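PDB 3L12: putative Glycerophosphoryl diester phosphodiesterase from Silicibacter pomeroyi, which belongs to the glycerophosphoryl diester phosphodiesterase family and folds as a TIM barrel that holds a magnesium ion. Local coordinates for residues E86-E91 with D153-H158; L148-D153 with W190-E195; A168-D173 with T183-F188; Y207-P212 with E235-A240. One frame throughout, in Å; residues are numbered along the deposited sequence.

How the contacts relate
Contact 1 lies at the surface, where two loops meet through a polar amide-carboxylate bond with a water close by. Contacts 2, 3 and 4 are buried and mainly apolar, each packing a barrel strand against a helix of the outer layer. Contacts 2 and 3 are the closest pair, with centres about 8 Å apart: strands 145-150 and 183-187 run side by side, and Leu150 N lies 2.8 Å from His186 O. Contact 4 continues the same sheet, strand 205-209 being the next neighbour, and its Leu208 O lies 2.9 Å from Trp190 NE1 of contact 2. Asp153 belongs to both contacts 1 and 2, where strand 145-150 gives way to the loop beyond it.

Contact 1 of 4, residues E86-E91 with D153-H158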
# COMPACT_ATOMS: atom_id res chain seq x y z
N GLU A 86 -12.16 0.85 27.32
CA GLU A 86 -12.32 1.58 26.08
C GLU A 86 -13.19 2.79 26.27
O GLU A 86 -14.16 2.77 27.04
CB GLU A 86 -12.91 0.68 24.99
CG GLU A 86 -11.99 -0.38 24.51
CD GLU A 86 -12.51 -1.21 23.32
OE1 GLU A 86 -13.60 -0.92 22.76
OE2 GLU A 86 -11.80 -2.15 22.94
N ARG A 87 -12.83 3.86 25.57
CA ARG A 87 -13.57 5.09 25.65
C ARG A 87 -14.71 5.17 24.65
O ARG A 87 -14.52 4.83 23.45
CB ARG A 87 -12.59 6.19 25.37
CG ARG A 87 -11.45 6.28 26.38
CD ARG A 87 -10.49 7.46 25.99
NE ARG A 87 -9.22 7.27 26.68
CZ ARG A 87 -8.20 8.12 26.65
NH1 ARG A 87 -8.28 9.29 26.04
NH2 ARG A 87 -7.10 7.78 27.30
N GLN A 88 -15.86 5.63 25.13
CA GLN A 88 -17.09 5.69 24.34
C GLN A 88 -17.07 6.95 23.49
O GLN A 88 -17.04 8.08 24.00
CB GLN A 88 -18.29 5.68 25.25
CG GLN A 88 -19.63 5.61 24.55
CD GLN A 88 -20.81 5.66 25.54
OE1 GLN A 88 -20.65 5.95 26.72
NE2 GLN A 88 -22.01 5.47 25.03
N VAL A 89 -17.16 6.75 22.19
CA VAL A 89 -17.05 7.89 21.26
C VAL A 89 -18.16 8.95 21.47
O VAL A 89 -17.89 10.15 21.39
CB VAL A 89 -16.97 7.40 19.76
CG1 VAL A 89 -17.15 8.57 18.79
CG2 VAL A 89 -15.66 6.62 19.47
N ALA A 90 -19.38 8.50 21.75
CA ALA A 90 -20.55 9.38 21.95
C ALA A 90 -20.39 10.29 23.18
O ALA A 90 -21.18 11.24 23.37
CB ALA A 90 -21.81 8.54 22.08
N GLU A 91 -19.47 9.92 24.07
CA GLU A 91 -19.17 10.72 25.27
C GLU A 91 -17.94 11.62 25.14
O GLU A 91 -17.57 12.26 26.12
CB GLU A 91 -19.01 9.80 26.48
CG GLU A 91 -20.34 9.14 26.92
CD GLU A 91 -21.33 10.11 27.59
OE1 GLU A 91 -20.94 11.24 27.98
OE2 GLU A 91 -22.54 9.73 27.77
N ASP A 153 -24.70 3.22 18.27
CA ASP A 153 -24.22 2.92 19.62
C ASP A 153 -25.43 2.39 20.33
O ASP A 153 -26.46 3.09 20.38
CB ASP A 153 -23.73 4.18 20.30
CG ASP A 153 -23.18 3.94 21.72
OD1 ASP A 153 -23.56 2.91 22.37
OD2 ASP A 153 -22.36 4.80 22.18
N PRO A 154 -25.34 1.17 20.88
CA PRO A 154 -26.53 0.60 21.55
C PRO A 154 -27.08 1.45 22.72
O PRO A 154 -28.22 1.22 23.15
CB PRO A 154 -26.05 -0.76 22.07
CG PRO A 154 -24.56 -0.78 21.85
CD PRO A 154 -24.22 0.21 20.84
N ALA A 155 -26.29 2.39 23.25
CA ALA A 155 -26.76 3.29 24.31
C ALA A 155 -27.92 4.20 23.86
O ALA A 155 -28.70 4.66 24.69
CB ALA A 155 -25.59 4.13 24.88
N LEU A 156 -28.06 4.44 22.56
CA LEU A 156 -29.17 5.22 22.02
C LEU A 156 -30.35 4.37 21.58
O LEU A 156 -31.30 4.90 21.00
CB LEU A 156 -28.73 5.98 20.77
CG LEU A 156 -27.72 7.10 20.78
CD1 LEU A 156 -27.65 7.60 19.34
CD2 LEU A 156 -28.10 8.22 21.76
N MSE A 157 -30.33 3.07 21.88
CA MSE A 157 -31.38 2.18 21.36
C MSE A 157 -32.84 2.58 21.70
O MSE A 157 -33.76 2.13 21.03
CB MSE A 157 -31.13 0.74 21.78
CG MSE A 157 -31.31 0.44 23.24
SE MSE A 157 -31.83 -1.42 23.43
CE MSE A 157 -33.62 -1.29 22.63
N HIS A 158 -33.04 3.37 22.75
CA HIS A 158 -34.38 3.86 23.08
C HIS A 158 -34.50 5.36 22.77
O HIS A 158 -35.53 5.95 23.06
CB HIS A 158 -34.74 3.62 24.55
CG HIS A 158 -34.98 2.19 24.92
ND1 HIS A 158 -35.53 1.27 24.04
CD2 HIS A 158 -34.87 1.55 26.11
CE1 HIS A 158 -35.69 0.11 24.67
NE2 HIS A 158 -35.30 0.25 25.92
O HOH W 1 -20.30 5.83 21.09
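Gln88 lays the end of its side chain across the carboxylate of Asp153, the two crossing at about a right angle. The amide donates from NE2 to Asp153 OD2 over 2.9 Å, with an N-H...O angle of 178° and the acceptor almost exactly in the amide plane. On the aspartate the donor arrives from the syn side, 23° out of the carboxylate plane. Gln88 reaches this far because CG is anti to its backbone N (chi1 -175°) and the chain stays extended beyond it. NE2 also passes 3.8 Å from Ala155 CB, while Ala90 CB lies 3.8 Å from Asp153 OD2. A water that accepts from Ala90 N makes a short contact of 2.5 Å with Asp153 OD2. The other oxygen turns back into its own loop: Asp153 OD1 accepts from Ala155 N at 2.9 Å in an Asx turn, the N-H coming from above the carboxylate plane. In the other loop, the backbones of Arg87 and Val89 are hydrogen-bonded to Leu69 and His67. With the Gln88 amide on OD2 and the Ala155 N-H on OD1, the carboxylate is held from both loops, and these donors would probably stabilise its negative charge.

Contact 2 of 4, residues L148-D153 with W190-E195; sequences LELKSD and WALLGE. With MG (magnesium ion), chain C.
Leu192 points a methyl from helix 190-199 into the flank of Leu150 on strand 145-150, and this is where the contact packs tightly. Its CD2 rests 3.8 Å from Leu150 CB and 4.0 Å from Leu150 CD2, the two leucines crossing obliquely. Leu192 carries CG anti to its backbone N (chi1 -158°), which directs the branch at the strand. Around this pair the core is closed by Val167 of helix 160-176, which touches Leu192, and by Met185 of the adjacent strand, which touches Leu150.

Beyond the strand, in the loop that follows, the fit slackens. Ser152 CB stands 4.4 Å from Leu192 CD2, on a partly exposed residue. Its hydroxyl looks to Asp189 OD2 rather than to the helix face, and the same aspartate accepts from Leu192 N through OD1, so one residue just ahead of the helix serves both segments.

The neighbouring residue on the strand faces the other way. Glu149, with its chain extended, binds the magnesium ion through OE1 at 2.0 Å, and the oxygens of two waters lie 2.1 Å from the magnesium ion. Glu50 and Asp52 of strand 48-55 are also ligands. This pattern fits a TIM barrel, whose sites lie at the C-terminal ends of the strands: Leu150 packs outward on a helix and Glu149 turns inward to the magnesium ion.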
# COMPACT_ATOMS: atom_id res chain seq x y z
N LEU A 148 -21.22 3.22 2.95
CA LEU A 148 -21.12 4.00 4.18
C LEU A 148 -21.84 3.25 5.29
O LEU A 148 -23.08 3.17 5.35
CB LEU A 148 -21.68 5.39 3.92
CG LEU A 148 -21.54 6.44 4.98
CD1 LEU A 148 -21.84 7.79 4.33
CD2 LEU A 148 -22.40 6.19 6.25
N GLU A 149 -21.04 2.64 6.16
CA GLU A 149 -21.60 1.82 7.26
C GLU A 149 -21.96 2.74 8.43
O GLU A 149 -21.07 3.31 9.09
CB GLU A 149 -20.66 0.71 7.72
CG GLU A 149 -21.40 -0.25 8.65
CD GLU A 149 -20.58 -1.36 9.28
OE1 GLU A 149 -19.54 -1.75 8.76
OE2 GLU A 149 -21.09 -1.90 10.33
N LEU A 150 -23.26 2.88 8.68
CA LEU A 150 -23.72 3.60 9.87
C LEU A 150 -23.60 2.64 11.06
O LEU A 150 -24.24 1.58 11.04
CB LEU A 150 -25.15 4.03 9.69
CG LEU A 150 -25.38 5.17 8.67
CD1 LEU A 150 -25.67 4.53 7.33
CD2 LEU A 150 -26.49 6.10 9.07
N LYS A 151 -22.79 3.03 12.05
CA LYS A 151 -22.49 2.22 13.26
C LYS A 151 -23.17 2.93 14.41
O LYS A 151 -22.71 3.96 14.94
CB LYS A 151 -20.97 2.06 13.48
CG LYS A 151 -20.55 1.08 14.59
CD LYS A 151 -20.76 -0.35 14.08
CE LYS A 151 -19.99 -1.41 14.85
NZ LYS A 151 -20.83 -1.92 15.96
N SER A 152 -24.34 2.41 14.76
CA SER A 152 -25.09 2.96 15.89
C SER A 152 -24.48 2.46 17.22
O SER A 152 -23.83 1.39 17.28
CB SER A 152 -26.53 2.52 15.78
OG SER A 152 -26.54 1.14 15.52
N ASP A 153 -24.70 3.22 18.27
CA ASP A 153 -24.22 2.92 19.62
C ASP A 153 -25.43 2.39 20.33
O ASP A 153 -26.46 3.09 20.38
CB ASP A 153 -23.73 4.18 20.30
CG ASP A 153 -23.18 3.94 21.72
OD1 ASP A 153 -23.56 2.91 22.37
OD2 ASP A 153 -22.36 4.80 22.18
N TRP A 190 -30.85 -2.61 11.00
CA TRP A 190 -31.84 -2.63 9.96
C TRP A 190 -32.94 -1.60 10.22
O TRP A 190 -33.48 -1.05 9.27
CB TRP A 190 -32.39 -4.05 9.85
CG TRP A 190 -31.46 -5.06 9.20
CD1 TRP A 190 -30.12 -4.95 9.01
CD2 TRP A 190 -31.83 -6.36 8.73
NE1 TRP A 190 -29.63 -6.08 8.39
CE2 TRP A 190 -30.66 -6.97 8.23
CE3 TRP A 190 -33.04 -7.05 8.63
CZ2 TRP A 190 -30.66 -8.22 7.62
CZ3 TRP A 190 -33.04 -8.32 8.06
CH2 TRP A 190 -31.85 -8.88 7.55
N ALA A 191 -33.24 -1.33 11.49
CA ALA A 191 -34.25 -0.32 11.78
C ALA A 191 -33.73 1.02 11.31
O ALA A 191 -34.48 1.80 10.76
CB ALA A 191 -34.63 -0.30 13.29
N LEU A 192 -32.44 1.28 11.51
CA LEU A 192 -31.80 2.52 11.08
C LEU A 192 -31.87 2.67 9.56
O LEU A 192 -32.02 3.78 9.07
CB LEU A 192 -30.35 2.63 11.59
CG LEU A 192 -29.71 4.03 11.67
CD1 LEU A 192 -30.41 4.92 12.71
CD2 LEU A 192 -28.18 3.93 11.97
N LEU A 193 -31.78 1.56 8.82
CA LEU A 193 -31.87 1.61 7.36
C LEU A 193 -33.29 2.05 6.94
O LEU A 193 -33.46 2.72 5.94
CB LEU A 193 -31.47 0.27 6.72
CG LEU A 193 -30.02 -0.13 6.89
CD1 LEU A 193 -29.81 -1.57 6.41
CD2 LEU A 193 -29.08 0.87 6.17
N GLY A 194 -34.30 1.70 7.73
CA GLY A 194 -35.66 2.18 7.48
C GLY A 194 -35.73 3.69 7.60
O GLY A 194 -36.42 4.34 6.83
N GLU A 195 -35.02 4.22 8.59
CA GLU A 195 -34.94 5.67 8.82
C GLU A 195 -34.15 6.33 7.68
O GLU A 195 -34.55 7.38 7.19
CB GLU A 195 -34.37 5.98 10.19
CG GLU A 195 -34.28 7.46 10.58
CD GLU A 195 -35.64 8.16 10.65
OE1 GLU A 195 -36.67 7.50 10.92
OE2 GLU A 195 -35.68 9.39 10.39
MG MG C . -17.60 -1.64 8.51
O HOH W 2 -17.24 -2.53 10.41
O HOH W 3 -15.55 -1.35 8.29

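Contact 3 of 4, residues A168-D173 with T183-F188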
# COMPACT_ATOMS: atom_id res chain seq x y z
N ALA A 168 -29.63 12.14 9.92
CA ALA A 168 -29.70 13.48 9.32
C ALA A 168 -28.32 14.13 9.19
O ALA A 168 -28.05 14.86 8.20
CB ALA A 168 -30.66 14.37 10.13
N ALA A 169 -27.48 13.91 10.20
CA ALA A 169 -26.14 14.45 10.22
C ALA A 169 -25.26 13.83 9.11
O ALA A 169 -24.54 14.53 8.43
CB ALA A 169 -25.53 14.26 11.64
N VAL A 170 -25.34 12.51 8.97
CA VAL A 170 -24.63 11.81 7.91
C VAL A 170 -25.11 12.34 6.55
O VAL A 170 -24.32 12.69 5.66
CB VAL A 170 -24.82 10.29 8.05
CG1 VAL A 170 -24.35 9.56 6.81
CG2 VAL A 170 -24.07 9.82 9.30
N LEU A 171 -26.42 12.47 6.38
CA LEU A 171 -26.96 12.97 5.09
C LEU A 171 -26.56 14.40 4.76
O LEU A 171 -26.30 14.72 3.60
CB LEU A 171 -28.48 12.83 5.05
CG LEU A 171 -28.94 11.38 4.95
CD1 LEU A 171 -30.46 11.26 5.16
CD2 LEU A 171 -28.53 10.74 3.60
N ALA A 172 -26.51 15.25 5.78
CA ALA A 172 -26.09 16.64 5.60
C ALA A 172 -24.68 16.68 5.01
O ALA A 172 -24.40 17.48 4.09
CB ALA A 172 -26.14 17.42 6.93
N ASP A 173 -23.81 15.80 5.51
CA ASP A 173 -22.45 15.71 4.94
C ASP A 173 -22.46 15.22 3.51
O ASP A 173 -21.80 15.81 2.63
CB ASP A 173 -21.56 14.79 5.77
CG ASP A 173 -21.01 15.43 7.02
OD1 ASP A 173 -21.05 16.67 7.18
OD2 ASP A 173 -20.56 14.66 7.90
N THR A 183 -23.16 7.24 -3.07
CA THR A 183 -23.35 6.74 -1.71
C THR A 183 -24.47 5.71 -1.51
O THR A 183 -25.59 5.88 -1.95
CB THR A 183 -23.64 7.93 -0.77
OG1 THR A 183 -22.55 8.87 -0.86
CG2 THR A 183 -23.83 7.45 0.68
N VAL A 184 -24.10 4.67 -0.76
CA VAL A 184 -24.99 3.63 -0.35
C VAL A 184 -25.02 3.58 1.16
O VAL A 184 -23.98 3.53 1.81
CB VAL A 184 -24.53 2.25 -0.88
CG1 VAL A 184 -25.48 1.14 -0.44
CG2 VAL A 184 -24.40 2.29 -2.39
N MSE A 185 -26.22 3.62 1.74
CA MSE A 185 -26.40 3.58 3.17
C MSE A 185 -26.44 2.11 3.62
O MSE A 185 -27.26 1.35 3.18
CB MSE A 185 -27.65 4.37 3.53
CG MSE A 185 -27.59 5.82 3.04
SE MSE A 185 -26.36 6.97 3.96
CE MSE A 185 -27.51 7.58 5.34
N HIS A 186 -25.52 1.75 4.52
CA HIS A 186 -25.16 0.36 4.83
C HIS A 186 -25.13 0.14 6.33
O HIS A 186 -24.57 0.97 7.04
CB HIS A 186 -23.79 0.19 4.14
CG HIS A 186 -23.06 -1.11 4.33
ND1 HIS A 186 -23.42 -2.28 3.70
CD2 HIS A 186 -21.88 -1.36 4.95
CE1 HIS A 186 -22.52 -3.21 3.98
NE2 HIS A 186 -21.57 -2.68 4.73
N SER A 187 -25.72 -0.96 6.83
CA SER A 187 -25.72 -1.19 8.26
C SER A 187 -26.17 -2.56 8.70
O SER A 187 -26.93 -3.23 8.01
CB SER A 187 -26.71 -0.16 8.92
OG SER A 187 -26.46 0.02 10.32
N PHE A 188 -25.71 -2.90 9.89
CA PHE A 188 -26.26 -4.03 10.63
C PHE A 188 -27.58 -3.61 11.29
O PHE A 188 -28.37 -4.46 11.63
CB PHE A 188 -25.34 -4.51 11.75
CG PHE A 188 -24.27 -5.48 11.31
CD1 PHE A 188 -24.57 -6.81 11.08
CD2 PHE A 188 -22.99 -5.05 11.18
CE1 PHE A 188 -23.54 -7.71 10.75
CE2 PHE A 188 -21.98 -5.96 10.82
CZ PHE A 188 -22.28 -7.26 10.62
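Met185, modelled as selenomethionine, reaches out from strand 183-187 and sets its terminal methyl against two successive residues of helix 160-176, Val170 and Leu171. The apolar contacts all gather on that methyl. Met185 CE lies 3.7 Å from Leu171 CD2 and 4.1 Å from Leu171 CG, the two side chains crossing at a slant. The same methyl is 4.0 Å from Val170 CG1, and there the side chains run past each other in opposite directions. The chain of Met185 is folded rather than straight, bent at chi2 (-70°) and again at chi3 (-89°), and these turns bring CE to Leu171 and Val170 together. Val170 offers CG1, the branch anti to its backbone N (chi1 168°), whereas Leu171 starts beside the contact and turns only its end toward the methionine.

The hydrogen bonds run within the helix and between the strands of the sheet, and the helix-strand interface itself is apolar. In the helix, Ala172 N donates to Ala168 O at 2.9 Å. Strand 183-187 is bonded through its backbone on both edges, with Val184 joined to Leu146 and Leu148, and Met185 to Pro204 and Ser206. Thr183 OG1 is tied to Met179 O in the link that leads from helix to strand, while His186 ND1 meets Ser206 OG.

Strand 145-150, helix 160-176 and strand 183-187 form a beta-alpha-beta crossover of the barrel, and Met185 fills part of the interface between the helix and the second strand. Helix 190-199 flanks the same packing: Cys196 touches Met185 and Gln199 touches Leu171, while Ala200 and Leu203 touch Leu171 beyond the end of that helix.

Contact 4 of 4, residues Y207-P212 with E235-A240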
# COMPACT_ATOMS: atom_id res chain seq x y z
N TYR A 207 -27.97 -4.10 3.56
CA TYR A 207 -28.24 -4.83 4.79
C TYR A 207 -27.16 -5.87 5.11
O TYR A 207 -27.04 -6.89 4.39
CB TYR A 207 -29.60 -5.52 4.64
CG TYR A 207 -30.81 -4.58 4.77
CD1 TYR A 207 -31.09 -3.61 3.79
CD2 TYR A 207 -31.69 -4.69 5.83
CE1 TYR A 207 -32.20 -2.78 3.91
CE2 TYR A 207 -32.82 -3.84 5.95
CZ TYR A 207 -33.05 -2.87 5.01
OH TYR A 207 -34.13 -2.00 5.13
N LEU A 208 -26.37 -5.58 6.12
CA LEU A 208 -25.35 -6.47 6.61
C LEU A 208 -26.02 -7.60 7.37
O LEU A 208 -27.02 -7.38 8.12
CB LEU A 208 -24.40 -5.76 7.58
CG LEU A 208 -23.40 -4.87 6.88
CD1 LEU A 208 -22.76 -3.80 7.79
CD2 LEU A 208 -22.32 -5.80 6.31
N SER A 209 -25.42 -8.78 7.28
CA SER A 209 -25.85 -9.91 8.12
C SER A 209 -24.62 -10.76 8.46
O SER A 209 -23.62 -10.80 7.72
CB SER A 209 -26.91 -10.77 7.42
OG SER A 209 -26.37 -11.35 6.24
N GLN A 210 -24.68 -11.41 9.61
CA GLN A 210 -23.64 -12.34 10.05
C GLN A 210 -24.30 -13.35 11.02
O GLN A 210 -24.85 -12.95 12.04
CB GLN A 210 -22.47 -11.62 10.69
CG GLN A 210 -21.35 -12.59 11.15
CD GLN A 210 -20.19 -11.88 11.72
OE1 GLN A 210 -20.35 -10.91 12.46
NE2 GLN A 210 -19.00 -12.36 11.41
N LEU A 211 -24.27 -14.63 10.68
CA LEU A 211 -24.94 -15.66 11.51
C LEU A 211 -24.15 -15.85 12.78
O LEU A 211 -22.92 -15.71 12.78
CB LEU A 211 -25.06 -16.96 10.76
CG LEU A 211 -25.94 -16.93 9.50
CD1 LEU A 211 -25.91 -18.27 8.80
CD2 LEU A 211 -27.33 -16.54 9.78
N PRO A 212 -24.86 -16.15 13.89
CA PRO A 212 -24.18 -16.39 15.16
C PRO A 212 -23.27 -17.59 15.03
O PRO A 212 -22.16 -17.58 15.56
CB PRO A 212 -25.33 -16.67 16.14
CG PRO A 212 -26.61 -16.46 15.40
CD PRO A 212 -26.31 -16.40 13.94
N GLU A 235 -38.23 -16.66 7.25
CA GLU A 235 -37.92 -16.39 5.85
C GLU A 235 -36.39 -16.34 5.74
O GLU A 235 -35.68 -16.28 6.76
CB GLU A 235 -38.58 -15.09 5.36
CG GLU A 235 -38.11 -13.77 6.02
CD GLU A 235 -39.02 -12.57 5.65
OE1 GLU A 235 -39.77 -12.65 4.63
OE2 GLU A 235 -39.00 -11.55 6.38
N SER A 236 -35.89 -16.41 4.51
CA SER A 236 -34.44 -16.35 4.29
C SER A 236 -33.94 -14.94 4.47
O SER A 236 -34.71 -13.98 4.43
CB SER A 236 -34.06 -16.85 2.90
OG SER A 236 -34.51 -15.99 1.87
N LEU A 237 -32.63 -14.81 4.66
CA LEU A 237 -32.03 -13.48 4.77
C LEU A 237 -32.33 -12.66 3.49
O LEU A 237 -32.82 -11.54 3.62
CB LEU A 237 -30.53 -13.57 5.15
CG LEU A 237 -30.26 -13.82 6.64
CD1 LEU A 237 -28.79 -14.11 6.98
CD2 LEU A 237 -30.75 -12.62 7.49
N PRO A 238 -32.09 -13.21 2.27
CA PRO A 238 -32.43 -12.47 1.07
C PRO A 238 -33.87 -12.00 1.01
O PRO A 238 -34.12 -10.85 0.62
CB PRO A 238 -32.19 -13.48 -0.06
CG PRO A 238 -31.33 -14.48 0.45
CD PRO A 238 -31.29 -14.41 1.94
N GLN A 239 -34.81 -12.89 1.40
CA GLN A 239 -36.21 -12.53 1.41
C GLN A 239 -36.44 -11.43 2.44
O GLN A 239 -37.13 -10.47 2.15
CB GLN A 239 -37.12 -13.74 1.68
CG GLN A 239 -38.60 -13.41 1.52
CD GLN A 239 -38.94 -12.85 0.13
OE1 GLN A 239 -39.11 -11.63 -0.03
NE2 GLN A 239 -38.96 -13.72 -0.87
N ALA A 240 -35.86 -11.55 3.63
CA ALA A 240 -36.04 -10.56 4.68
C ALA A 240 -35.56 -9.17 4.23
O ALA A 240 -36.19 -8.15 4.51
CB ALA A 240 -35.28 -10.99 5.94
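Leu237 presents one methyl, CD1, to both residues it touches in segment 207-212. Its CG lies anti to the carbonyl carbon (chi1 -80°), which carries CD1 to the strand. Ser209 meets it from strand 205-209, with OG 3.7 Å and CB 3.9 Å from Leu237 CD1. Just past the strand, Leu211 CD2 comes to 4.0 Å from Leu237 CD1, the two leucines sliding past each other in opposite directions. The hydroxyl of Ser209 is in van der Waals contact with the methyl, while its OG is hydrogen-bonded to Trp249 NE1 on the neighbouring strand, 248-251; Leu237 also touches Trp249, so the same residue borders both partners. This is a strand-to-helix step of the TIM barrel: strand 205-209 is followed in the chain, after a long connection, by helix 237-244, which lies against its outer side. The start of that helix is fixed by Ser236 at the N-cap position, whose OG accepts from Gln239 N at 3.1 Å with an N-H...O angle of 160° and is also hydrogen-bonded to Glu263 OE2 of helix 258-266. Farther out, Leu211 N is hydrogen-bonded to Asp255 OD2 and its side chain touches Tyr230, while Trp190 of helix 190-199 touches both Leu237 and Ala240.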